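Local coordinates for protein haloacid dehalogenase-like hydrolase (PDB 2RBK) that is probably a magnesium-dependent phosphatase of the haloacid dehalogenase superfamily, whose active site holds a vanadate group as a trigonal-bipyramidal mimic of the phosphoryl-transfer transition state, at residues K123-F128 with G172-A177; V14-H19 with D127-N132; I85-V90 with N144-Q149. One frame throughout, in Å; residues are numbered along the deposited sequence. Where two conformers were deposited one is given.

Interaction 1 of 3, residues K123-F128 with G172-A177; sequences KIFYDF and GRWYPA. With VN4 (oxido(dioxo)vanadium), chain C.
A water whose O lies 2.1 Å from V of VN4 sits over the centre of one indole face of Trp174, the residue whose CZ2 meets Phe125 CZ at 4.4 Å across the contact. Bound beside the three vanadate oxygens, this water occupies an apical position of the trigonal bipyramid. The vanadium itself lies 4.1 Å above the ring plane, nearer the rim. With chi1 at 55°, CG of Trp174 is wedged between the backbone N and the carbonyl carbon, and from there the indole spreads beneath the vanadate, its CB 3.4 Å from VN4 O2. Thr43, Gly44, Asn214 and Lys188 are among the residues that hydrogen-bond to the vanadate. This fits a haloacid dehalogenase phosphatase in which helix 119-128 and the loop before strand 180-182 belong to the cap domain, the loop dipping into the catalytic site of the core. Behind Trp174 the packing is apolar. Tyr175 inserts its ring between two helix residues one turn apart: its CE2 meets Ile124 CG2 at 3.4 Å, the two side chains crossing obliquely, while CE1 on the other flank lies 3.7 Å from Phe128 CE2. The Phe128 and Tyr175 planes are inclined by 44°, an oblique aromatic pair. Pro176 CD covers one face of the tyrosine. Ile124 sends its other branch to Ala177, where CD1 and CB are 3.3 Å apart, tighter than usual carbon contact; with chi2 at 133°, far from a staggered position, this is either a strained fit or a methyl whose placement is doubtful.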
loop_
_atom_site.group_PDB
_atom_site.type_symbol
_atom_site.label_atom_id
_atom_site.label_comp_id
_atom_site.label_asym_id
_atom_site.label_seq_id
_atom_site.Cartn_x
_atom_site.Cartn_y
_atom_site.Cartn_z
ATOM N N LYS A 123 -1.502 18.306 -6.598
ATOM C CA LYS A 123 -1.462 17.721 -7.926
ATOM C C LYS A 123 -1.725 16.220 -7.808
ATOM O O LYS A 123 -2.570 15.647 -8.509
ATOM C CB LYS A 123 -0.116 18.051 -8.581
ATOM C CG LYS A 123 0.251 17.573 -9.968
ATOM C CD LYS A 123 1.677 18.055 -10.284
ATOM C CE LYS A 123 2.344 17.150 -11.321
ATOM N NZ LYS A 123 2.020 17.666 -12.682
ATOM N N ILE A 124 -0.972 15.590 -6.885
ATOM C CA ILE A 124 -0.929 14.134 -6.827
ATOM C C ILE A 124 -2.033 13.610 -5.944
ATOM O O ILE A 124 -2.893 12.833 -6.350
ATOM C CB ILE A 124 0.483 13.707 -6.385
ATOM C CG1 ILE A 124 1.539 14.099 -7.375
ATOM C CG2 ILE A 124 0.547 12.186 -6.117
ATOM C CD1 ILE A 124 2.801 14.747 -6.969
ATOM N N PHE A 125 -2.063 13.955 -4.658
ATOM C CA PHE A 125 -3.039 13.319 -3.795
ATOM C C PHE A 125 -4.463 13.756 -4.057
ATOM O O PHE A 125 -5.377 12.911 -4.032
ATOM C CB PHE A 125 -2.672 13.609 -2.328
ATOM C CG PHE A 125 -1.859 12.518 -1.671
ATOM C CD1 PHE A 125 -0.653 12.111 -2.185
ATOM C CD2 PHE A 125 -2.291 11.868 -0.547
ATOM C CE1 PHE A 125 0.058 11.057 -1.659
ATOM C CE2 PHE A 125 -1.608 10.797 0.012
ATOM C CZ PHE A 125 -0.419 10.396 -0.544
ATOM N N TYR A 126 -4.739 15.023 -4.327
ATOM C CA TYR A 126 -6.124 15.446 -4.412
ATOM C C TYR A 126 -6.672 15.375 -5.832
ATOM O O TYR A 126 -7.634 14.702 -6.175
ATOM C CB TYR A 126 -6.244 16.900 -3.877
ATOM C CG TYR A 126 -5.734 17.039 -2.454
ATOM C CD1 TYR A 126 -5.721 15.983 -1.583
ATOM C CD2 TYR A 126 -5.272 18.254 -1.981
ATOM C CE1 TYR A 126 -5.271 16.108 -0.310
ATOM C CE2 TYR A 126 -4.800 18.410 -0.689
ATOM C CZ TYR A 126 -4.798 17.315 0.138
ATOM O OH TYR A 126 -4.350 17.419 1.440
ATOM N N ASP A 127 -6.071 16.146 -6.734
ATOM C CA ASP A 127 -6.673 16.324 -8.052
ATOM C C ASP A 127 -6.585 15.044 -8.894
ATOM O O ASP A 127 -7.483 14.832 -9.703
ATOM C CB ASP A 127 -6.035 17.463 -8.838
ATOM C CG ASP A 127 -6.383 18.803 -8.218
ATOM O OD1 ASP A 127 -7.269 18.838 -7.323
ATOM O OD2 ASP A 127 -5.707 19.753 -8.636
ATOM N N PHE A 128 -5.534 14.282 -8.629
ATOM C CA PHE A 128 -5.356 13.014 -9.340
ATOM C C PHE A 128 -5.909 11.803 -8.648
ATOM O O PHE A 128 -6.761 11.030 -9.118
ATOM C CB PHE A 128 -3.842 12.855 -9.490
ATOM C CG PHE A 128 -3.504 11.676 -10.389
ATOM C CD1 PHE A 128 -3.987 11.620 -11.692
ATOM C CD2 PHE A 128 -2.685 10.684 -9.895
ATOM C CE1 PHE A 128 -3.660 10.555 -12.540
ATOM C CE2 PHE A 128 -2.389 9.624 -10.727
ATOM C CZ PHE A 128 -2.865 9.537 -12.029
ATOM N N GLY A 172 9.337 2.820 1.095
ATOM C CA GLY A 172 8.856 2.261 -0.155
ATOM C C GLY A 172 8.158 3.273 -1.025
ATOM O O GLY A 172 7.615 4.231 -0.472
ATOM N N ARG A 173 8.067 3.068 -2.301
ATOM C CA ARG A 173 7.203 3.946 -3.159
ATOM C C ARG A 173 6.185 3.142 -4.011
ATOM O O ARG A 173 6.457 2.086 -4.573
ATOM C CB ARG A 173 7.967 4.790 -4.142
ATOM C CG ARG A 173 9.101 5.616 -3.662
ATOM C CD ARG A 173 9.822 6.579 -4.608
ATOM N NE ARG A 173 10.859 7.247 -3.789
ATOM C CZ ARG A 173 10.903 8.502 -3.556
ATOM N NH1 ARG A 173 10.034 9.318 -4.149
ATOM N NH2 ARG A 173 11.826 9.047 -2.759
ATOM N N TRP A 174 4.944 3.704 -4.121
ATOM C CA TRP A 174 3.925 3.324 -5.040
ATOM C C TRP A 174 3.554 4.316 -6.115
ATOM O O TRP A 174 2.829 4.062 -7.006
ATOM C CB TRP A 174 2.652 2.880 -4.308
ATOM C CG TRP A 174 2.021 3.795 -3.311
ATOM C CD1 TRP A 174 2.363 3.942 -1.969
ATOM C CD2 TRP A 174 0.919 4.692 -3.525
ATOM N NE1 TRP A 174 1.576 4.834 -1.371
ATOM C CE2 TRP A 174 0.662 5.313 -2.266
ATOM C CE3 TRP A 174 0.115 5.018 -4.599
ATOM C CZ2 TRP A 174 -0.348 6.253 -2.042
ATOM C CZ3 TRP A 174 -0.895 5.940 -4.406
ATOM C CH2 TRP A 174 -1.108 6.519 -3.172
ATOM N N TYR A 175 4.167 5.488 -5.972
ATOM C CA TYR A 175 3.973 6.566 -6.909
ATOM C C TYR A 175 5.267 7.399 -6.959
ATOM O O TYR A 175 5.850 7.506 -5.842
ATOM C CB TYR A 175 2.763 7.443 -6.538
ATOM C CG TYR A 175 2.315 8.396 -7.598
ATOM C CD1 TYR A 175 1.498 7.941 -8.638
ATOM C CD2 TYR A 175 2.694 9.732 -7.597
ATOM C CE1 TYR A 175 1.070 8.800 -9.634
ATOM C CE2 TYR A 175 2.280 10.586 -8.576
ATOM C CZ TYR A 175 1.457 10.110 -9.590
ATOM O OH TYR A 175 1.072 10.991 -10.564
ATOM N N PRO A 176 5.740 7.930 -8.050
ATOM C CA PRO A 176 7.099 8.548 -7.985
ATOM C C PRO A 176 7.243 9.813 -7.157
ATOM O O PRO A 176 8.317 10.316 -6.704
ATOM C CB PRO A 176 7.382 8.768 -9.498
ATOM C CG PRO A 176 6.390 7.932 -10.209
ATOM C CD PRO A 176 5.105 7.891 -9.396
ATOM N N ALA A 177 6.184 10.587 -6.855
ATOM C CA ALA A 177 6.574 11.844 -6.214
ATOM C C ALA A 177 6.820 11.861 -4.713
ATOM O O ALA A 177 7.161 12.885 -4.068
ATOM C CB ALA A 177 5.423 12.817 -6.502
HETATM V V VN4 C . -0.813 0.677 -3.340
HETATM O O1 VN4 C . -2.436 0.570 -2.989
HETATM O O2 VN4 C . -0.273 1.183 -4.937
HETATM O O3 VN4 C . 0.507 0.934 -2.090
HETATM O O HOH W 1 -1.196 2.664 -2.692
#

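Interaction 2 of 3, residues V14-H19 with D127-N132; sequences VSFETH and DFLHVN
His19 and Phe128 meet edge-to-face. His130 completes the aromatic cluster, and the cluster joins the loop following the nucleophile strand of the HAD core to the end of helix 119-128, probably in the cap. The edge of His19 is directed at the face of Phe128, CE1 standing 3.5 Å from CE1 of the phenyl ring, with the planes at 86°. His19 in turn offers a face to the imidazole edge of His130, whose NE2 comes 3.2 Å from His19 CG; these planes stand at 85°, making two successive T-shaped pairs. The carbonyl O of Phe128 also lies over a face of His19, but its angles to the ring nitrogens are too poor for hydrogen bonding. Two features present the histidine: a positive phi of 64°, and a hydrogen bond from its backbone N to Ser15 O, 2.7 Å. Ser15 OG adds an ST motif by accepting from Thr18 N at 3.1 Å. Phe16, close to the metal-binding Asp10, crosses Phe128 at about a right angle, with its carbonyl O 3.4 Å from Phe128 CZ and CD1 3.7 Å from CE2. Near the plane of the Phe16 ring, at its edge, Leu129 CD2 touches CE1 at 3.8 Å.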
loop_
_atom_site.group_PDB
_atom_site.type_symbol
_atom_site.label_atom_id
_atom_site.label_comp_id
_atom_site.label_asym_id
_atom_site.label_seq_id
_atom_site.Cartn_x
_atom_site.Cartn_y
_atom_site.Cartn_z
ATOM N N VAL A 14 -7.281 -0.458 -8.800
ATOM C CA VAL A 14 -7.807 0.827 -9.284
ATOM C C VAL A 14 -6.856 1.413 -10.296
ATOM O O VAL A 14 -5.681 1.637 -10.019
ATOM C CB VAL A 14 -8.020 1.799 -8.098
ATOM C CG1 VAL A 14 -8.551 3.175 -8.633
ATOM C CG2 VAL A 14 -8.954 1.268 -7.090
ATOM N N SER A 15 -7.385 1.684 -11.505
ATOM C CA SER A 15 -6.610 2.255 -12.572
ATOM C C SER A 15 -6.183 3.680 -12.295
ATOM O O SER A 15 -7.027 4.500 -11.928
ATOM C CB SER A 15 -7.475 2.229 -13.822
ATOM O OG SER A 15 -6.843 2.954 -14.869
ATOM N N PHE A 16 -4.936 4.039 -12.556
ATOM C CA PHE A 16 -4.488 5.413 -12.439
ATOM C C PHE A 16 -5.077 6.240 -13.570
ATOM O O PHE A 16 -5.211 7.453 -13.443
ATOM C CB PHE A 16 -2.969 5.510 -12.498
ATOM C CG PHE A 16 -2.263 5.152 -11.238
ATOM C CD1 PHE A 16 -2.327 5.946 -10.127
ATOM C CD2 PHE A 16 -1.486 3.981 -11.125
ATOM C CE1 PHE A 16 -1.632 5.624 -8.951
ATOM C CE2 PHE A 16 -0.831 3.738 -9.966
ATOM C CZ PHE A 16 -0.867 4.490 -8.843
ATOM N N GLU A 17 -5.378 5.598 -14.683
ATOM C CA GLU A 17 -5.859 6.351 -15.871
ATOM C C GLU A 17 -7.342 6.640 -15.768
ATOM O O GLU A 17 -7.757 7.754 -16.127
ATOM C CB GLU A 17 -5.365 5.589 -17.109
ATOM C CG GLU A 17 -3.838 5.504 -17.261
ATOM C CD GLU A 17 -3.055 4.476 -16.479
ATOM O OE1 GLU A 17 -3.528 3.390 -16.025
ATOM O OE2 GLU A 17 -1.841 4.773 -16.266
ATOM N N THR A 18 -8.144 5.706 -15.246
ATOM C CA THR A 18 -9.553 5.932 -15.119
ATOM C C THR A 18 -9.976 6.260 -13.700
ATOM O O THR A 18 -11.082 6.729 -13.454
ATOM C CB THR A 18 -10.379 4.717 -15.550
ATOM O OG1 THR A 18 -10.183 3.692 -14.580
ATOM C CG2 THR A 18 -9.987 4.128 -16.921
ATOM N N HIS A 19 -9.206 5.958 -12.678
ATOM C CA HIS A 19 -9.547 6.069 -11.283
ATOM C C HIS A 19 -10.688 5.136 -10.860
ATOM O O HIS A 19 -11.375 5.367 -9.873
ATOM C CB HIS A 19 -9.820 7.509 -10.837
ATOM C CG HIS A 19 -8.635 8.349 -11.255
ATOM N ND1 HIS A 19 -7.373 8.228 -10.705
ATOM C CD2 HIS A 19 -8.573 9.297 -12.247
ATOM C CE1 HIS A 19 -6.581 9.112 -11.331
ATOM N NE2 HIS A 19 -7.279 9.781 -12.273
ATOM N N ASP A 127 -6.071 16.146 -6.734
ATOM C CA ASP A 127 -6.673 16.324 -8.052
ATOM C C ASP A 127 -6.585 15.044 -8.894
ATOM O O ASP A 127 -7.483 14.832 -9.703
ATOM C CB ASP A 127 -6.035 17.463 -8.838
ATOM C CG ASP A 127 -6.383 18.803 -8.218
ATOM O OD1 ASP A 127 -7.269 18.838 -7.323
ATOM O OD2 ASP A 127 -5.707 19.753 -8.636
ATOM N N PHE A 128 -5.534 14.282 -8.629
ATOM C CA PHE A 128 -5.356 13.014 -9.340
ATOM C C PHE A 128 -5.909 11.803 -8.648
ATOM O O PHE A 128 -6.761 11.030 -9.118
ATOM C CB PHE A 128 -3.842 12.855 -9.490
ATOM C CG PHE A 128 -3.504 11.676 -10.389
ATOM C CD1 PHE A 128 -3.987 11.620 -11.692
ATOM C CD2 PHE A 128 -2.685 10.684 -9.895
ATOM C CE1 PHE A 128 -3.660 10.555 -12.540
ATOM C CE2 PHE A 128 -2.389 9.624 -10.727
ATOM C CZ PHE A 128 -2.865 9.537 -12.029
ATOM N N LEU A 129 -5.340 11.569 -7.447
ATOM C CA LEU A 129 -5.693 10.368 -6.749
ATOM C C LEU A 129 -6.989 10.596 -6.035
ATOM O O LEU A 129 -7.390 9.542 -5.539
ATOM C CB LEU A 129 -4.751 9.897 -5.670
ATOM C CG LEU A 129 -3.384 9.458 -6.136
ATOM C CD1 LEU A 129 -2.491 9.143 -4.964
ATOM C CD2 LEU A 129 -3.543 8.241 -7.059
ATOM N N HIS A 130 -7.546 11.772 -5.997
ATOM C CA HIS A 130 -8.893 11.855 -5.455
ATOM C C HIS A 130 -8.925 11.547 -3.970
ATOM O O HIS A 130 -9.956 11.032 -3.563
ATOM C CB HIS A 130 -9.831 10.797 -6.088
ATOM C CG HIS A 130 -9.888 10.980 -7.545
ATOM N ND1 HIS A 130 -10.405 12.146 -8.057
ATOM C CD2 HIS A 130 -9.491 10.185 -8.556
ATOM C CE1 HIS A 130 -10.325 12.055 -9.367
ATOM N NE2 HIS A 130 -9.784 10.900 -9.688
ATOM N N VAL A 131 -7.820 11.871 -3.315
ATOM C CA VAL A 131 -7.900 11.773 -1.846
ATOM C C VAL A 131 -8.576 13.030 -1.316
ATOM O O VAL A 131 -8.274 14.127 -1.822
ATOM C CB VAL A 131 -6.497 11.572 -1.300
ATOM C CG1 VAL A 131 -6.429 11.679 0.206
ATOM C CG2 VAL A 131 -5.997 10.181 -1.740
ATOM N N ASN A 132 -9.429 12.931 -0.299
ATOM C CA ASN A 132 -9.984 14.106 0.394
ATOM C C ASN A 132 -8.880 14.940 1.065
ATOM O O ASN A 132 -7.881 14.431 1.526
ATOM C CB ASN A 132 -11.010 13.755 1.480
ATOM C CG ASN A 132 -12.310 13.073 1.147
ATOM O OD1 ASN A 132 -12.979 13.406 0.159
ATOM N ND2 ASN A 132 -12.632 12.115 2.023
#

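Interaction 3 of 3, residues I85-V90 with N144-Q149; sequences IPQEEV and NKEVIQ
Gln87, in the first turn of helix 87-100, reaches across to the backbone carbonyl of Lys145. From CB the chain runs to CG anti to the backbone N (chi1 -155°), then bends at chi2 (69°), which carries CD to 3.5 Å from Lys145 O. At the tip the two amide atoms divide the work. NE2 donates to Lys145 O at 2.8 Å; the oxygen lies close to the amide plane, whereas the donor approaches 35° above the carbonyl plane instead of along a lone pair. NE2 thus serves two carbonyls, Ser143 O at the end of helix 139-143 and Lys145 O in the loop after it. OE1 accepts from one water that also donates to Glu146 OE1, bridging two acceptors in the one conformer of Glu146 described. A second water at hydrogen-bonding distance takes the Val147 N-H and nears Ile85 O, with more acceptors around it than protons to give. Alongside, Ile85 N donates to Val147 O at 2.8 Å in a nearly straight bond, and Val90 CG1 packs on Val147 CG2 at 3.9 Å. Further along, Gln149 NE2 bonds to Gly44 O of the vanadate pocket, and Ile148 and Gln149 both face Val107, a classic beta bulge leading into the edge strand 149-152.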
loop_
_atom_site.group_PDB
_atom_site.type_symbol
_atom_site.label_atom_id
_atom_site.label_comp_id
_atom_site.label_asym_id
_atom_site.label_seq_id
_atom_site.Cartn_x
_atom_site.Cartn_y
_atom_site.Cartn_z
ATOM N N ILE A 85 6.739 4.378 14.485
ATOM C CA ILE A 85 8.088 4.773 14.143
ATOM C C ILE A 85 8.820 5.299 15.353
ATOM O O ILE A 85 8.253 6.099 16.112
ATOM C CB ILE A 85 8.014 5.827 13.008
ATOM C CG1 ILE A 85 7.383 5.245 11.751
ATOM C CG2 ILE A 85 9.388 6.383 12.714
ATOM C CD1 ILE A 85 7.058 6.268 10.714
ATOM N N PRO A 86 10.074 4.944 15.556
ATOM C CA PRO A 86 10.876 5.552 16.626
ATOM C C PRO A 86 10.778 7.092 16.589
ATOM O O PRO A 86 10.932 7.699 15.534
ATOM C CB PRO A 86 12.295 5.083 16.306
ATOM C CG PRO A 86 12.071 3.721 15.704
ATOM C CD PRO A 86 10.853 3.947 14.827
ATOM N N GLN A 87 10.572 7.669 17.753
ATOM C CA GLN A 87 10.300 9.106 17.758
ATOM C C GLN A 87 11.494 9.891 17.222
ATOM O O GLN A 87 11.302 10.940 16.577
ATOM C CB GLN A 87 9.968 9.594 19.138
ATOM C CG GLN A 87 9.116 10.886 19.018
ATOM C CD GLN A 87 7.761 10.597 18.469
ATOM O OE1 GLN A 87 7.220 9.487 18.678
ATOM N NE2 GLN A 87 7.143 11.513 17.760
ATOM N N GLU A 88 12.722 9.460 17.452
ATOM C CA GLU A 88 13.856 10.201 16.909
ATOM C C GLU A 88 13.770 10.296 15.401
ATOM O O GLU A 88 14.218 11.298 14.796
ATOM C CB GLU A 88 15.153 9.513 17.313
ATOM C CG GLU A 88 15.667 9.738 18.657
ATOM C CD GLU A 88 17.005 9.202 19.020
ATOM O OE1 GLU A 88 17.740 8.668 18.154
ATOM O OE2 GLU A 88 17.339 9.254 20.228
ATOM N N GLU A 89 13.297 9.250 14.767
ATOM C CA GLU A 89 13.241 9.206 13.289
ATOM C C GLU A 89 12.066 10.029 12.790
ATOM O O GLU A 89 12.170 10.666 11.727
ATOM C CB GLU A 89 13.233 7.749 12.848
ATOM C CG GLU A 89 14.505 7.045 13.274
ATOM C CD GLU A 89 14.772 5.659 12.735
ATOM O OE1 GLU A 89 14.672 5.394 11.573
ATOM O OE2 GLU A 89 15.151 4.814 13.592
ATOM N N VAL A 90 10.952 10.065 13.517
ATOM C CA VAL A 90 9.874 10.997 13.189
ATOM C C VAL A 90 10.374 12.442 13.212
ATOM O O VAL A 90 10.173 13.219 12.285
ATOM C CB VAL A 90 8.678 10.841 14.161
ATOM C CG1 VAL A 90 7.604 11.887 13.894
ATOM C CG2 VAL A 90 8.096 9.440 14.090
ATOM N N ASN A 144 5.795 15.447 17.329
ATOM C CA ASN A 144 5.525 14.912 18.647
ATOM C C ASN A 144 4.469 13.821 18.698
ATOM O O ASN A 144 4.172 13.320 19.806
ATOM C CB ASN A 144 5.102 16.055 19.621
ATOM C CG ASN A 144 6.324 16.973 19.803
ATOM O OD1 ASN A 144 7.436 16.416 19.983
ATOM N ND2 ASN A 144 6.057 18.263 19.791
ATOM N N LYS A 145 3.871 13.443 17.614
ATOM C CA LYS A 145 2.816 12.460 17.488
ATOM C C LYS A 145 3.389 11.049 17.513
ATOM O O LYS A 145 4.510 10.821 17.128
ATOM C CB LYS A 145 2.083 12.659 16.140
ATOM C CG LYS A 145 1.302 14.022 16.058
ATOM C CD LYS A 145 0.632 14.152 14.701
ATOM C CE LYS A 145 -0.272 15.378 14.623
ATOM N NZ LYS A 145 -1.600 15.061 15.214
ATOM N N GLU A 146 2.547 10.120 17.893
ATOM C CA GLU A 146 2.836 8.710 17.730
ATOM C C GLU A 146 2.475 8.330 16.270
ATOM O O GLU A 146 1.289 8.193 15.940
ATOM C CB GLU A 146 2.098 7.968 18.826
ATOM C CG GLU A 146 2.388 8.497 20.224
ATOM C CD GLU A 146 3.798 8.600 20.765
ATOM O OE1 GLU A 146 4.535 7.599 20.563
ATOM O OE2 GLU A 146 4.252 9.593 21.430
ATOM N N VAL A 147 3.465 8.200 15.453
ATOM C CA VAL A 147 3.279 8.109 14.026
ATOM C C VAL A 147 3.489 6.663 13.553
ATOM O O VAL A 147 4.535 6.058 13.840
ATOM C CB VAL A 147 4.208 9.088 13.311
ATOM C CG1 VAL A 147 4.093 8.977 11.806
ATOM C CG2 VAL A 147 3.916 10.516 13.754
ATOM N N ILE A 148 2.534 6.158 12.810
ATOM C CA ILE A 148 2.594 4.830 12.200
ATOM C C ILE A 148 3.226 4.870 10.839
ATOM O O ILE A 148 4.026 3.972 10.457
ATOM C CB ILE A 148 1.203 4.206 12.124
ATOM C CG1 ILE A 148 0.563 4.192 13.528
ATOM C CG2 ILE A 148 1.260 2.839 11.498
ATOM C CD1 ILE A 148 -0.741 3.488 13.626
ATOM N N GLN A 149 2.982 5.914 10.043
ATOM C CA GLN A 149 3.560 6.065 8.726
ATOM C C GLN A 149 3.773 7.560 8.449
ATOM O O GLN A 149 2.941 8.380 8.791
ATOM C CB GLN A 149 2.674 5.456 7.622
ATOM C CG GLN A 149 3.284 5.574 6.224
ATOM C CD GLN A 149 2.509 4.715 5.245
ATOM O OE1 GLN A 149 2.847 3.511 5.119
ATOM N NE2 GLN A 149 1.484 5.227 4.594
HETATM O O HOH W 2 6.045 7.725 16.741
HETATM O O HOH W 3 7.358 7.965 21.015
#

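In the fold
Along the chain the segments come in the order 14-19, 85-90, 123-132, 144-149 and 172-177, so interaction 3 alternates with each of the others. Interactions 1 and 2 share helix 119-128, with centres about 9 Å apart; Phe125 O to Val131 N, 2.8 Å, and Trp174 CH2 to Leu129 CD1, 3.5 Å, tie them directly. Interaction 3, at the start of helix 87-100 and the entry to strand 149-152, lies centre to centre about 22 Å from interaction 1 and about 28 Å from interaction 2. Interactions 1 and 3 lie within what is probably the cap, interaction 1 reaching the active site through Trp174, while interaction 2 bridges to the core, consistent with a cap lying closed over the vanadate.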